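Local coordinates for fibronectin type III domain-containing protein (Simiduia agarivorans, PDB 6P2K) that probably hydrolyses xyloglucan or related beta-glucans as a GH74 glycoside hydrolase, using a module built from seven-bladed beta-propellers, and binds zinc ions, at residues M533-D538 against P553-Y558. Residues are numbered along the deposited sequence; the frame is centred on the assembly and turned at random.
Sequences MYMVED and PVTQIY
M535 and T555 pair through two backbone hydrogen bonds, M535 N to T555 O and T555 N back to M535 O at 2.8 Å, both donors lying in the plane of the carbonyl they reach. Further along, M533 O accepts I557 N at 3.0 Å, with a nearly straight N-H...O angle of 163°, and Y558 N at a longer 3.3 Å, both arriving from the same face of its plane. M533 N in turn donates to Y558 O. Two residues, I557 and Y558, thus oppose the single M533, which defines a classic beta bulge. The pairing is antiparallel and joins 532-536 to 555-559, the edge strand of a four-stranded propeller blade; helix 539-547 lies in the excursion between them, with D538 as its N-cap.

At the bulge, the end of the I557 side chain reaches M533 and M535. CG1 of I557 sits between backbone N and carbonyl carbon (chi1 70°), from where the branch runs out to CD1, 4.0 Å from M533 CG, while CG2 meets M535 CB. W605 and F607 of strand 605-615 also touch I557. Y558 meets M533 through CB, and its OH bonds to A567 N, beside the zinc ligand D566.

On the other face, the Y534 ring and the Q556 amide stand 81° apart. The Q556 chain, extended beyond CG, passes obliquely by the CD2/CE2 side of the Y534 ring, with CB 3.4 Å from Y534 CE2 and OE1 3.0 Å from Y534 OH. V554 CG2 approaches Y534 CD2 obliquely at 3.9 Å.

Two waters connect E537 with the T555 hydroxyl: one joins E537 N to T555 OG1, and a second, donating to E537 OE2 at 2.9 Å, meets the same hydroxyl.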
# COMPACT_ATOMS: atom_id res chain seq x y z
N MET B 533 -40.61 -7.85 1.81
CA MET B 533 -39.55 -8.10 0.84
C MET B 533 -38.80 -6.82 0.52
O MET B 533 -39.40 -5.76 0.32
CB MET B 533 -40.11 -8.69 -0.46
CG MET B 533 -39.02 -9.17 -1.40
SD MET B 533 -39.62 -10.19 -2.75
CE MET B 533 -39.72 -11.79 -1.95
N TYR B 534 -37.48 -6.93 0.47
CA TYR B 534 -36.60 -5.79 0.26
C TYR B 534 -35.64 -6.11 -0.88
O TYR B 534 -35.43 -7.27 -1.24
CB TYR B 534 -35.84 -5.42 1.53
CG TYR B 534 -36.76 -5.00 2.65
CD1 TYR B 534 -37.47 -5.95 3.39
CD2 TYR B 534 -36.94 -3.66 2.96
CE1 TYR B 534 -38.33 -5.57 4.40
CE2 TYR B 534 -37.80 -3.27 3.98
CZ TYR B 534 -38.49 -4.23 4.68
OH TYR B 534 -39.34 -3.85 5.69
N MET B 535 -35.05 -5.05 -1.43
CA MET B 535 -34.26 -5.16 -2.65
C MET B 535 -33.01 -4.31 -2.51
O MET B 535 -33.08 -3.16 -2.06
CB MET B 535 -35.08 -4.72 -3.87
CG MET B 535 -34.33 -4.73 -5.18
SD MET B 535 -35.45 -4.49 -6.58
CE MET B 535 -35.83 -2.74 -6.42
N VAL B 536 -31.87 -4.87 -2.89
CA VAL B 536 -30.66 -4.11 -3.15
C VAL B 536 -30.60 -3.90 -4.66
O VAL B 536 -30.35 -4.85 -5.41
CB VAL B 536 -29.41 -4.82 -2.62
CG1 VAL B 536 -28.15 -4.07 -3.07
CG2 VAL B 536 -29.46 -4.91 -1.10
N GLU B 537 -30.86 -2.67 -5.10
CA GLU B 537 -30.97 -2.41 -6.53
C GLU B 537 -29.66 -2.70 -7.25
O GLU B 537 -29.66 -3.29 -8.34
CB GLU B 537 -31.39 -0.96 -6.75
CG GLU B 537 -31.37 -0.51 -8.21
CD GLU B 537 -32.64 -0.89 -8.94
OE1 GLU B 537 -32.57 -1.13 -10.17
OE2 GLU B 537 -33.70 -0.95 -8.29
N ASP B 538 -28.53 -2.30 -6.66
CA ASP B 538 -27.22 -2.54 -7.25
C ASP B 538 -26.25 -2.76 -6.10
O ASP B 538 -25.96 -1.82 -5.35
CB ASP B 538 -26.78 -1.37 -8.12
CG ASP B 538 -25.51 -1.66 -8.90
OD1 ASP B 538 -24.49 -2.04 -8.29
OD2 ASP B 538 -25.53 -1.50 -10.14
N PRO B 553 -29.31 2.89 1.71
CA PRO B 553 -30.54 2.20 2.13
C PRO B 553 -30.93 1.11 1.14
O PRO B 553 -30.67 1.21 -0.06
CB PRO B 553 -31.58 3.33 2.15
CG PRO B 553 -30.79 4.58 2.30
CD PRO B 553 -29.51 4.34 1.55
N VAL B 554 -31.55 0.06 1.67
CA VAL B 554 -32.20 -0.94 0.83
C VAL B 554 -33.52 -0.35 0.35
O VAL B 554 -33.92 0.73 0.79
CB VAL B 554 -32.42 -2.27 1.57
CG1 VAL B 554 -31.10 -2.84 2.06
CG2 VAL B 554 -33.39 -2.07 2.73
N THR B 555 -34.19 -1.05 -0.56
CA THR B 555 -35.50 -0.65 -1.05
C THR B 555 -36.54 -1.67 -0.61
O THR B 555 -36.37 -2.87 -0.85
CB THR B 555 -35.50 -0.53 -2.58
OG1 THR B 555 -34.42 0.31 -3.00
CG2 THR B 555 -36.83 0.05 -3.07
N GLN B 556 -37.60 -1.20 0.02
CA GLN B 556 -38.73 -2.07 0.32
C GLN B 556 -39.65 -2.15 -0.89
O GLN B 556 -40.03 -1.12 -1.45
CB GLN B 556 -39.51 -1.56 1.54
CG GLN B 556 -40.61 -2.52 1.99
CD GLN B 556 -41.41 -1.99 3.15
OE1 GLN B 556 -40.87 -1.69 4.22
NE2 GLN B 556 -42.72 -1.86 2.96
N ILE B 557 -39.99 -3.36 -1.30
CA ILE B 557 -40.91 -3.56 -2.42
C ILE B 557 -42.20 -4.26 -2.01
O ILE B 557 -43.13 -4.31 -2.83
CB ILE B 557 -40.24 -4.32 -3.59
CG1 ILE B 557 -39.98 -5.78 -3.23
CG2 ILE B 557 -38.93 -3.64 -3.97
CD1 ILE B 557 -39.32 -6.55 -4.36
N TYR B 558 -42.31 -4.77 -0.79
CA TYR B 558 -43.52 -5.45 -0.35
C TYR B 558 -43.61 -5.42 1.17
O TYR B 558 -42.66 -5.85 1.84
CB TYR B 558 -43.55 -6.89 -0.86
CG TYR B 558 -44.75 -7.69 -0.40
CD1 TYR B 558 -46.00 -7.50 -0.99
CD2 TYR B 558 -44.65 -8.62 0.63
CE1 TYR B 558 -47.11 -8.22 -0.57
CE2 TYR B 558 -45.75 -9.35 1.06
CZ TYR B 558 -46.97 -9.14 0.45
OH TYR B 558 -48.07 -9.86 0.86
O HOH W 1 -31.73 -0.39 -3.52
O HOH W 2 -34.66 0.56 -5.97